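Local coordinates for pectate lyase (Erwinia chrysanthemi, PDB 1RU4), which probably cleaves de-esterified pectin (polygalacturonate) by beta-elimination and is built on a right-handed parallel beta-helix, at residues Ile11-Pro21 / Pro47-Tyr58; Thr59-Ile70 / Phe96-Val104. One frame throughout, in Å; residues are numbered along the deposited sequence.

Contact 1. Residues Ile11-Pro21 / Pro47-Tyr58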
loop_
_atom_site.group_PDB
_atom_site.type_symbol
_atom_site.label_atom_id
_atom_site.label_comp_id
_atom_site.label_asym_id
_atom_site.label_seq_id
_atom_site.Cartn_x
_atom_site.Cartn_y
_atom_site.Cartn_z
ATOM N N ILE A 11 1.538 -19.463 9.388
ATOM C CA ILE A 11 2.819 -19.261 10.060
ATOM C C ILE A 11 3.347 -20.505 10.779
ATOM O O ILE A 11 2.608 -21.181 11.491
ATOM C CB ILE A 11 2.712 -18.088 11.066
ATOM C CG1 ILE A 11 2.464 -16.778 10.311
ATOM C CG2 ILE A 11 3.967 -17.998 11.929
ATOM C CD1 ILE A 11 2.059 -15.619 11.203
ATOM N N SER A 12 4.627 -20.805 10.565
ATOM C CA SER A 12 5.304 -21.899 11.263
ATOM C C SER A 12 6.078 -21.307 12.435
ATOM O O SER A 12 6.942 -20.451 12.242
ATOM C CB SER A 12 6.274 -22.625 10.326
ATOM O OG SER A 12 5.585 -23.339 9.318
ATOM N N THR A 13 5.775 -21.763 13.648
ATOM C CA THR A 13 6.421 -21.217 14.838
ATOM C C THR A 13 6.674 -22.254 15.931
ATOM O O THR A 13 5.981 -23.268 16.019
ATOM C CB THR A 13 5.598 -20.045 15.422
ATOM O OG1 THR A 13 6.311 -19.448 16.511
ATOM C CG2 THR A 13 4.242 -20.532 15.912
ATOM N N LYS A 14 7.673 -21.978 16.766
ATOM C CA LYS A 14 8.051 -22.873 17.857
ATOM C C LYS A 14 7.318 -22.562 19.160
ATOM O O LYS A 14 7.353 -23.357 20.100
ATOM C CB LYS A 14 9.561 -22.802 18.100
ATOM C CG LYS A 14 10.054 -21.437 18.568
ATOM C CD LYS A 14 11.560 -21.433 18.791
ATOM C CE LYS A 14 12.049 -20.059 19.222
ATOM N NZ LYS A 14 13.529 -20.021 19.391
ATOM N N ARG A 15 6.652 -21.411 19.211
ATOM C CA ARG A 15 5.966 -20.979 20.422
ATOM C C ARG A 15 4.857 -19.980 20.109
ATOM O O ARG A 15 5.070 -19.005 19.389
ATOM C CB ARG A 15 6.977 -20.355 21.391
ATOM C CG ARG A 15 6.381 -19.679 22.619
ATOM C CD ARG A 15 5.779 -20.669 23.593
ATOM N NE ARG A 15 5.310 -19.996 24.802
ATOM C CZ ARG A 15 5.066 -20.604 25.958
ATOM N NH1 ARG A 15 5.245 -21.915 26.078
ATOM N NH2 ARG A 15 4.654 -19.897 27.001
ATOM N N ILE A 16 3.676 -20.231 20.666
ATOM C CA ILE A 16 2.522 -19.363 20.470
ATOM C C ILE A 16 2.110 -18.683 21.771
ATOM O O ILE A 16 1.969 -19.335 22.808
ATOM C CB ILE A 16 1.301 -20.156 19.944
ATOM C CG1 ILE A 16 1.656 -20.880 18.643
ATOM C CG2 ILE A 16 0.108 -19.221 19.739
ATOM C CD1 ILE A 16 0.555 -21.776 18.118
ATOM N N TYR A 17 1.942 -17.367 21.709
ATOM C CA TYR A 17 1.415 -16.599 22.833
ATOM C C TYR A 17 -0.004 -16.191 22.461
ATOM O O TYR A 17 -0.207 -15.368 21.564
ATOM C CB TYR A 17 2.260 -15.348 23.087
ATOM C CG TYR A 17 3.689 -15.638 23.471
ATOM C CD1 TYR A 17 4.698 -15.645 22.511
ATOM C CD2 TYR A 17 4.030 -15.923 24.793
ATOM C CE1 TYR A 17 6.014 -15.932 22.855
ATOM C CE2 TYR A 17 5.344 -16.213 25.149
ATOM C CZ TYR A 17 6.329 -16.218 24.177
ATOM O OH TYR A 17 7.626 -16.521 24.523
ATOM N N TYR A 18 -0.986 -16.796 23.124
ATOM C CA TYR A 18 -2.389 -16.497 22.860
ATOM C C TYR A 18 -2.818 -15.191 23.518
ATOM O O TYR A 18 -2.717 -15.026 24.738
ATOM C CB TYR A 18 -3.280 -17.644 23.333
ATOM C CG TYR A 18 -3.148 -18.912 22.519
ATOM C CD1 TYR A 18 -2.092 -19.799 22.734
ATOM C CD2 TYR A 18 -4.102 -19.244 21.560
ATOM C CE1 TYR A 18 -1.994 -20.990 22.013
ATOM C CE2 TYR A 18 -4.016 -20.429 20.835
ATOM C CZ TYR A 18 -2.963 -21.296 21.067
ATOM O OH TYR A 18 -2.889 -22.471 20.359
ATOM N N VAL A 19 -3.308 -14.272 22.691
ATOM C CA VAL A 19 -3.708 -12.942 23.130
ATOM C C VAL A 19 -5.152 -12.647 22.724
ATOM O O VAL A 19 -5.622 -13.112 21.686
ATOM C CB VAL A 19 -2.760 -11.872 22.516
ATOM C CG1 VAL A 19 -3.280 -10.458 22.767
ATOM C CG2 VAL A 19 -1.364 -12.022 23.100
ATOM N N ALA A 20 -5.853 -11.893 23.568
ATOM C CA ALA A 20 -7.223 -11.473 23.292
ATOM C C ALA A 20 -7.420 -10.070 23.862
ATOM O O ALA A 20 -6.631 -9.621 24.692
ATOM C CB ALA A 20 -8.215 -12.447 23.919
ATOM N N PRO A 21 -8.459 -9.348 23.400
ATOM C CA PRO A 21 -8.720 -7.992 23.896
ATOM C C PRO A 21 -8.894 -7.919 25.415
ATOM O O PRO A 21 -8.483 -6.944 26.045
ATOM C CB PRO A 21 -10.009 -7.612 23.168
ATOM C CG PRO A 21 -9.871 -8.326 21.864
ATOM C CD PRO A 21 -9.384 -9.688 22.303
ATOM N N PRO A 47 12.558 -14.041 18.914
ATOM C CA PRO A 47 12.670 -14.347 17.482
ATOM C C PRO A 47 12.146 -15.730 17.107
ATOM O O PRO A 47 12.459 -16.725 17.766
ATOM C CB PRO A 47 14.172 -14.231 17.231
ATOM C CG PRO A 47 14.568 -13.139 18.160
ATOM C CD PRO A 47 13.835 -13.511 19.429
ATOM N N GLY A 48 11.319 -15.773 16.065
ATOM C CA GLY A 48 10.752 -17.027 15.599
ATOM C C GLY A 48 9.448 -17.422 16.268
ATOM O O GLY A 48 8.821 -18.408 15.875
ATOM N N GLU A 49 9.047 -16.668 17.287
ATOM C CA GLU A 49 7.818 -16.950 18.018
ATOM C C GLU A 49 6.655 -16.102 17.507
ATOM O O GLU A 49 6.857 -15.159 16.738
ATOM C CB GLU A 49 8.036 -16.757 19.520
ATOM C CG GLU A 49 9.140 -17.662 20.069
ATOM C CD GLU A 49 9.382 -17.510 21.559
ATOM O OE1 GLU A 49 9.983 -18.435 22.148
ATOM O OE2 GLU A 49 8.993 -16.478 22.143
ATOM N N LEU A 50 5.446 -16.438 17.946
ATOM C CA LEU A 50 4.236 -15.809 17.425
ATOM C C LEU A 50 3.267 -15.282 18.476
ATOM O O LEU A 50 2.861 -16.004 19.391
ATOM C CB LEU A 50 3.502 -16.805 16.515
ATOM C CG LEU A 50 2.029 -16.588 16.140
ATOM C CD1 LEU A 50 1.859 -15.377 15.233
ATOM C CD2 LEU A 50 1.502 -17.835 15.451
ATOM N N ILE A 51 2.888 -14.017 18.322
ATOM C CA ILE A 51 1.832 -13.429 19.135
ATOM C C ILE A 51 0.549 -13.649 18.331
ATOM O O ILE A 51 0.320 -12.995 17.306
ATOM C CB ILE A 51 2.061 -11.912 19.367
ATOM C CG1 ILE A 51 3.368 -11.687 20.132
ATOM C CG2 ILE A 51 0.886 -11.311 20.137
ATOM C CD1 ILE A 51 3.683 -10.231 20.398
ATOM N N LEU A 52 -0.243 -14.627 18.756
ATOM C CA LEU A 52 -1.471 -14.983 18.056
ATOM C C LEU A 52 -2.668 -14.243 18.643
ATOM O O LEU A 52 -3.051 -14.461 19.796
ATOM C CB LEU A 52 -1.695 -16.493 18.115
ATOM C CG LEU A 52 -2.804 -17.053 17.225
ATOM C CD1 LEU A 52 -2.450 -16.839 15.761
ATOM C CD2 LEU A 52 -2.999 -18.534 17.515
ATOM N N LEU A 53 -3.247 -13.367 17.832
ATOM C CA LEU A 53 -4.355 -12.522 18.252
ATOM C C LEU A 53 -5.724 -13.120 17.949
ATOM O O LEU A 53 -6.001 -13.523 16.820
ATOM C CB LEU A 53 -4.249 -11.162 17.555
ATOM C CG LEU A 53 -2.922 -10.411 17.704
ATOM C CD1 LEU A 53 -2.839 -9.288 16.684
ATOM C CD2 LEU A 53 -2.783 -9.867 19.117
ATOM N N LYS A 54 -6.583 -13.171 18.959
ATOM C CA LYS A 54 -7.965 -13.579 18.745
ATOM C C LYS A 54 -8.595 -12.495 17.871
ATOM O O LYS A 54 -8.388 -11.303 18.115
ATOM C CB LYS A 54 -8.708 -13.657 20.080
ATOM C CG LYS A 54 -10.167 -14.061 19.965
ATOM C CD LYS A 54 -10.871 -13.934 21.304
ATOM C CE LYS A 54 -12.359 -14.221 21.181
ATOM N NZ LYS A 54 -13.063 -14.004 22.474
ATOM N N PRO A 55 -9.324 -12.887 16.812
ATOM C CA PRO A 55 -9.951 -11.879 15.950
ATOM C C PRO A 55 -10.865 -10.962 16.764
ATOM O O PRO A 55 -11.607 -11.424 17.633
ATOM C CB PRO A 55 -10.742 -12.729 14.957
ATOM C CG PRO A 55 -9.889 -13.958 14.825
ATOM C CD PRO A 55 -9.521 -14.243 16.266
ATOM N N GLY A 56 -10.770 -9.661 16.504
ATOM C CA GLY A 56 -11.570 -8.693 17.231
ATOM C C GLY A 56 -10.939 -7.315 17.209
ATOM O O GLY A 56 -10.061 -7.041 16.386
ATOM N N THR A 57 -11.388 -6.452 18.117
ATOM C CA THR A 57 -10.878 -5.089 18.218
ATOM C C THR A 57 -10.093 -4.892 19.510
ATOM O O THR A 57 -10.564 -5.232 20.601
ATOM C CB THR A 57 -12.024 -4.049 18.155
ATOM O OG1 THR A 57 -12.717 -4.183 16.907
ATOM C CG2 THR A 57 -11.475 -2.630 18.266
ATOM N N TYR A 58 -8.883 -4.362 19.358
ATOM C CA TYR A 58 -7.992 -4.056 20.468
ATOM C C TYR A 58 -7.966 -2.536 20.613
ATOM O O TYR A 58 -7.411 -1.830 19.772
ATOM C CB TYR A 58 -6.597 -4.610 20.168
ATOM C CG TYR A 58 -6.576 -6.123 20.088
ATOM C CD1 TYR A 58 -7.093 -6.793 18.977
ATOM C CD2 TYR A 58 -6.097 -6.885 21.152
ATOM C CE1 TYR A 58 -7.142 -8.187 18.933
ATOM C CE2 TYR A 58 -6.138 -8.276 21.120
ATOM C CZ TYR A 58 -6.665 -8.920 20.009
ATOM O OH TYR A 58 -6.738 -10.294 19.995
HETATM O O HOH W 1 14.298 -17.279 19.759
HETATM O O HOH W 2 10.020 -20.824 15.033
#

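Contact 2. Residues Thr59-Ile70 / Phe96-Val104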
loop_
_atom_site.group_PDB
_atom_site.type_symbol
_atom_site.label_atom_id
_atom_site.label_comp_id
_atom_site.label_asym_id
_atom_site.label_seq_id
_atom_site.Cartn_x
_atom_site.Cartn_y
_atom_site.Cartn_z
ATOM N N THR A 59 -8.617 -2.040 21.662
ATOM C CA THR A 59 -8.778 -0.602 21.851
ATOM C C THR A 59 -7.748 0.035 22.781
ATOM O O THR A 59 -7.647 -0.323 23.955
ATOM C CB THR A 59 -10.199 -0.279 22.363
ATOM O OG1 THR A 59 -11.165 -0.843 21.467
ATOM C CG2 THR A 59 -10.421 1.228 22.453
ATOM N N ILE A 60 -6.974 0.970 22.238
ATOM C CA ILE A 60 -6.007 1.732 23.025
ATOM C C ILE A 60 -6.688 3.038 23.432
ATOM O O ILE A 60 -7.127 3.805 22.576
ATOM C CB ILE A 60 -4.718 2.059 22.218
ATOM C CG1 ILE A 60 -4.030 0.777 21.733
ATOM C CG2 ILE A 60 -3.747 2.859 23.077
ATOM C CD1 ILE A 60 -4.605 0.202 20.447
ATOM N N PRO A 61 -6.802 3.298 24.747
ATOM C CA PRO A 61 -7.440 4.519 25.252
ATOM C C PRO A 61 -6.817 5.810 24.730
ATOM O O PRO A 61 -5.600 5.902 24.545
ATOM C CB PRO A 61 -7.257 4.396 26.766
ATOM C CG PRO A 61 -7.274 2.921 26.987
ATOM C CD PRO A 61 -6.393 2.427 25.863
ATOM N N TYR A 62 -7.670 6.801 24.499
ATOM C CA TYR A 62 -7.247 8.120 24.050
ATOM C C TYR A 62 -7.321 9.114 25.205
ATOM O O TYR A 62 -8.250 9.074 26.014
ATOM C CB TYR A 62 -8.142 8.590 22.894
ATOM C CG TYR A 62 -8.253 10.094 22.743
ATOM C CD1 TYR A 62 -7.275 10.823 22.070
ATOM C CD2 TYR A 62 -9.342 10.787 23.275
ATOM C CE1 TYR A 62 -7.378 12.207 21.929
ATOM C CE2 TYR A 62 -9.453 12.167 23.141
ATOM C CZ TYR A 62 -8.469 12.870 22.464
ATOM O OH TYR A 62 -8.586 14.233 22.313
ATOM N N THR A 63 -6.324 9.992 25.277
ATOM C CA THR A 63 -6.293 11.077 26.253
ATOM C C THR A 63 -5.903 12.340 25.491
ATOM O O THR A 63 -4.866 12.372 24.828
ATOM C CB THR A 63 -5.262 10.817 27.372
ATOM O OG1 THR A 63 -5.580 9.593 28.046
ATOM C CG2 THR A 63 -5.277 11.959 28.384
ATOM N N GLN A 64 -6.744 13.367 25.578
ATOM C CA GLN A 64 -6.539 14.616 24.842
ATOM C C GLN A 64 -5.136 15.193 25.030
ATOM O O GLN A 64 -4.653 15.330 26.156
ATOM C CB GLN A 64 -7.601 15.646 25.255
ATOM C CG GLN A 64 -7.887 16.745 24.223
ATOM C CD GLN A 64 -6.790 17.790 24.124
ATOM O OE1 GLN A 64 -6.404 18.197 23.026
ATOM N NE2 GLN A 64 -6.292 18.240 25.270
ATOM N N GLY A 65 -4.484 15.502 23.911
ATOM C CA GLY A 65 -3.163 16.106 23.943
ATOM C C GLY A 65 -2.004 15.174 24.251
ATOM O O GLY A 65 -0.887 15.636 24.476
ATOM N N LYS A 66 -2.256 13.867 24.261
ATOM C CA LYS A 66 -1.211 12.891 24.559
ATOM C C LYS A 66 -1.174 11.761 23.534
ATOM O O LYS A 66 -2.218 11.308 23.062
ATOM C CB LYS A 66 -1.416 12.299 25.957
ATOM C CG LYS A 66 -1.356 13.322 27.079
ATOM C CD LYS A 66 -1.525 12.667 28.437
ATOM C CE LYS A 66 -1.520 13.705 29.550
ATOM N NZ LYS A 66 -1.694 13.081 30.892
ATOM N N GLY A 67 0.034 11.322 23.189
ATOM C CA GLY A 67 0.187 10.209 22.264
ATOM C C GLY A 67 -0.059 8.877 22.951
ATOM O O GLY A 67 0.111 8.765 24.167
ATOM N N ASN A 68 -0.466 7.867 22.185
ATOM C CA ASN A 68 -0.725 6.537 22.743
ATOM C C ASN A 68 -0.129 5.417 21.880
ATOM O O ASN A 68 -0.586 4.271 21.905
ATOM C CB ASN A 68 -2.230 6.328 22.964
ATOM C CG ASN A 68 -3.039 6.439 21.683
ATOM O OD1 ASN A 68 -2.498 6.698 20.611
ATOM N ND2 ASN A 68 -4.348 6.234 21.794
ATOM N N THR A 69 0.939 5.773 21.172
ATOM C CA THR A 69 1.691 4.895 20.276
ATOM C C THR A 69 2.177 3.598 20.925
ATOM O O THR A 69 2.551 3.585 22.097
ATOM C CB THR A 69 2.944 5.646 19.762
ATOM O OG1 THR A 69 2.544 6.872 19.141
ATOM C CG2 THR A 69 3.738 4.802 18.765
ATOM N N ILE A 70 2.152 2.512 20.157
ATOM C CA ILE A 70 2.769 1.259 20.580
ATOM C C ILE A 70 4.078 1.149 19.802
ATOM O O ILE A 70 4.077 1.174 18.567
ATOM C CB ILE A 70 1.889 0.027 20.268
ATOM C CG1 ILE A 70 0.575 0.104 21.046
ATOM C CG2 ILE A 70 2.640 -1.259 20.635
ATOM C CD1 ILE A 70 -0.385 -1.039 20.745
ATOM N N PHE A 96 -6.828 3.193 17.932
ATOM C CA PHE A 96 -6.154 4.150 18.805
ATOM C C PHE A 96 -7.033 5.292 19.318
ATOM O O PHE A 96 -6.553 6.217 19.976
ATOM C CB PHE A 96 -4.862 4.645 18.151
ATOM C CG PHE A 96 -3.782 3.596 18.108
ATOM C CD1 PHE A 96 -3.771 2.625 17.108
ATOM C CD2 PHE A 96 -2.803 3.549 19.100
ATOM C CE1 PHE A 96 -2.804 1.620 17.099
ATOM C CE2 PHE A 96 -1.834 2.549 19.099
ATOM C CZ PHE A 96 -1.834 1.582 18.098
ATOM N N SER A 97 -8.319 5.218 18.984
ATOM C CA SER A 97 -9.365 6.047 19.588
ATOM C C SER A 97 -9.355 7.572 19.443
ATOM O O SER A 97 -10.094 8.255 20.157
ATOM C CB SER A 97 -9.483 5.697 21.076
ATOM O OG SER A 97 -9.641 4.301 21.265
ATOM N N PHE A 98 -8.560 8.118 18.530
ATOM C CA PHE A 98 -8.534 9.570 18.370
ATOM C C PHE A 98 -9.800 10.142 17.744
ATOM O O PHE A 98 -10.326 9.590 16.777
ATOM C CB PHE A 98 -7.335 10.007 17.523
ATOM C CG PHE A 98 -6.112 10.318 18.325
ATOM C CD1 PHE A 98 -5.324 9.296 18.838
ATOM C CD2 PHE A 98 -5.756 11.640 18.586
ATOM C CE1 PHE A 98 -4.197 9.582 19.605
ATOM C CE2 PHE A 98 -4.631 11.937 19.351
ATOM C CZ PHE A 98 -3.850 10.905 19.862
ATOM N N PRO A 99 -10.350 11.221 18.333
ATOM C CA PRO A 99 -11.556 11.831 17.769
ATOM C C PRO A 99 -11.170 12.377 16.394
ATOM O O PRO A 99 -9.984 12.602 16.121
ATOM C CB PRO A 99 -11.846 12.971 18.746
ATOM C CG PRO A 99 -11.364 12.426 20.045
ATOM C CD PRO A 99 -10.036 11.807 19.646
ATOM N N ASP A 100 -12.158 12.597 15.538
ATOM C CA ASP A 100 -11.900 13.046 14.172
ATOM C C ASP A 100 -11.110 14.351 14.054
ATOM O O ASP A 100 -10.282 14.499 13.158
ATOM C CB ASP A 100 -13.218 13.155 13.397
ATOM C CG ASP A 100 -13.900 11.808 13.201
ATOM O OD1 ASP A 100 -15.041 11.793 12.696
ATOM O OD2 ASP A 100 -13.302 10.766 13.546
ATOM N N SER A 101 -11.349 15.280 14.974
ATOM C CA SER A 101 -10.706 16.592 14.927
ATOM C C SER A 101 -9.344 16.655 15.618
ATOM O O SER A 101 -8.606 17.628 15.453
ATOM C CB SER A 101 -11.633 17.641 15.547
ATOM O OG SER A 101 -11.893 17.339 16.908
ATOM N N GLN A 102 -9.015 15.619 16.383
ATOM C CA GLN A 102 -7.785 15.608 17.170
ATOM C C GLN A 102 -6.626 14.873 16.509
ATOM O O GLN A 102 -6.824 13.921 15.760
ATOM C CB GLN A 102 -8.053 14.992 18.545
ATOM C CG GLN A 102 -9.082 15.737 19.382
ATOM C CD GLN A 102 -8.600 17.102 19.835
ATOM O OE1 GLN A 102 -7.481 17.248 20.325
ATOM N NE2 GLN A 102 -9.450 18.110 19.678
ATOM N N TRP A 103 -5.413 15.324 16.816
ATOM C CA TRP A 103 -4.188 14.688 16.342
ATOM C C TRP A 103 -3.026 15.124 17.232
ATOM O O TRP A 103 -3.080 16.186 17.864
ATOM C CB TRP A 103 -3.905 15.055 14.878
ATOM C CG TRP A 103 -3.669 16.521 14.657
ATOM C CD1 TRP A 103 -4.620 17.488 14.489
ATOM C CD2 TRP A 103 -2.404 17.190 14.619
ATOM N NE1 TRP A 103 -4.025 18.718 14.355
ATOM C CE2 TRP A 103 -2.667 18.566 14.431
ATOM C CE3 TRP A 103 -1.075 16.763 14.726
ATOM C CZ2 TRP A 103 -1.646 19.520 14.352
ATOM C CZ3 TRP A 103 -0.059 17.712 14.647
ATOM C CH2 TRP A 103 -0.353 19.076 14.461
ATOM N N VAL A 104 -2.002 14.279 17.306
ATOM C CA VAL A 104 -0.808 14.554 18.100
ATOM C C VAL A 104 0.438 14.260 17.267
ATOM O O VAL A 104 0.581 13.173 16.698
ATOM C CB VAL A 104 -0.773 13.700 19.404
ATOM C CG1 VAL A 104 0.599 13.798 20.073
ATOM C CG2 VAL A 104 -1.852 14.166 20.374
#

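Contact 1. Residues Ile11-Pro21 / Pro47-Tyr58
Y17 and E49 meet beside the first backbone bonds between the two segments, and the tyrosine hydroxyl gives its proton to the glutamate: OH lies 2.7 Å from OE2. The oxygen arrives from above the carboxylate, 38° out of its plane, while OE2 itself sits at the edge of the ring. The first torsion of E49 (chi1 -59°) sets CG beside the backbone N, and the chain, extended from there, brings the carboxylate across the end of Y17, its plane 57° from that of the ring. OE2 also accepts from the backbone N of N46, so two donors grip one buried carboxylate oxygen. K14 NZ stands 4.8 Å from E49 OE1, not in contact, yet near enough that its charge probably helps to stabilise the anion.

Main-chain groups are satisfied alternately along the strands. R15 O accepts from L50 N, Y17 N gives to L50 O, Y17 O takes L52 N, V19 N reaches L52 O, and V19 O receives K54 N. Residues 16-19 and 50-53 are thus neighbouring parallel strands on successive turns of the right-handed beta-helix, joined by a connection that contains helix 38-44. One face carries I16, L50, Y18 and L52, with I16 CG2 3.7 Å from L52 CB; the other carries Y17, I51, V19 and L53, and V19 CG1 packs 3.7 Å from L53 CD2.

At the start, G48 O is 2.8 Å from T13 OG1, whose proton could instead serve R15 O. One water joins K14 NZ to P47 O, and another donates to G48 O while weakly accepting from K14 N. At the far end Y58 OH donates to K54 O, 2.7 Å away and on a lone pair in the carbonyl plane. The Y58 ring receives P21 CG over one face, 3.8 Å from the centroid.

Contact 2. Residues Thr59-Ile70 / Phe96-Val104
Y62 meets P99 with a face of its ring and F98 with an edge. P99 comes from the opposite direction and sets CD over the centre of the tyrosine face, 3.4 Å from the centroid, a close CH-pi contact. Toward F98 the two planes stand at 65° with centroids 5.0 Å apart, a T-shaped pair in which Y62 CD1 lies above the centre of the F98 face. CG of Y62 lies opposite the backbone N (chi1 154°), which brings the ring under P99 CD and its edge to F98. At the end of the ring, Y62 OH touches Q102 CG, the two side chains crossing at about a right angle.

F96 is packed differently. I60 runs alongside it in the same direction and lowers CD1 onto the ring centre, 3.8 Å from the centroid, while I70 CG1 meets the ring at its edge.

Between the two phenylalanines N68 organises the polar atoms. Its ND2 gives both hydrogens to oxygens lying in the plane of its amide, F96 O at 2.9 Å and P61 O at 3.0 Å, which fixes the rotation of the amide, though ND2 stands above the carbonyl plane of P61. OD1 is thereby directed to the edge of the F98 ring, 3.5 Å from CE1. S97 OG adds a hydrogen bond to I60 O, approaching from above the carbonyl plane, 42° out of it.

The two irregular loops, each leaving one of a pair of neighbouring parallel strands, pack on each other along the side of the beta-helix. Segment 59-70 joins strand 56-59 to strand 70-72. The loop of residues 96-104 leaves strand 92-95 toward strand 110-112, from which F110 touches F96; R150 bonds to the carbonyls of F98 and P99.

Overall arrangement
Contact 1 and contact 2 follow one another along the chain: residue 58 ends the first and residue 59 opens the second, although their centres lie 25 Å apart. Contact 1 joins the turn of strand 16-19 to that of strand 50-53; contact 2 joins this second turn, after strand 56-59, to the next, after strand 92-95, so the middle turn takes part in both. From 59-70 the chain passes strands 70-72, 82-86 and 92-95 before reaching 96-104 and then strand 110-112, the parallel neighbour of 70-72 in a separate sheet. At this end of the right-handed beta-helix, strand pairing and loop packing both tie one turn to the next.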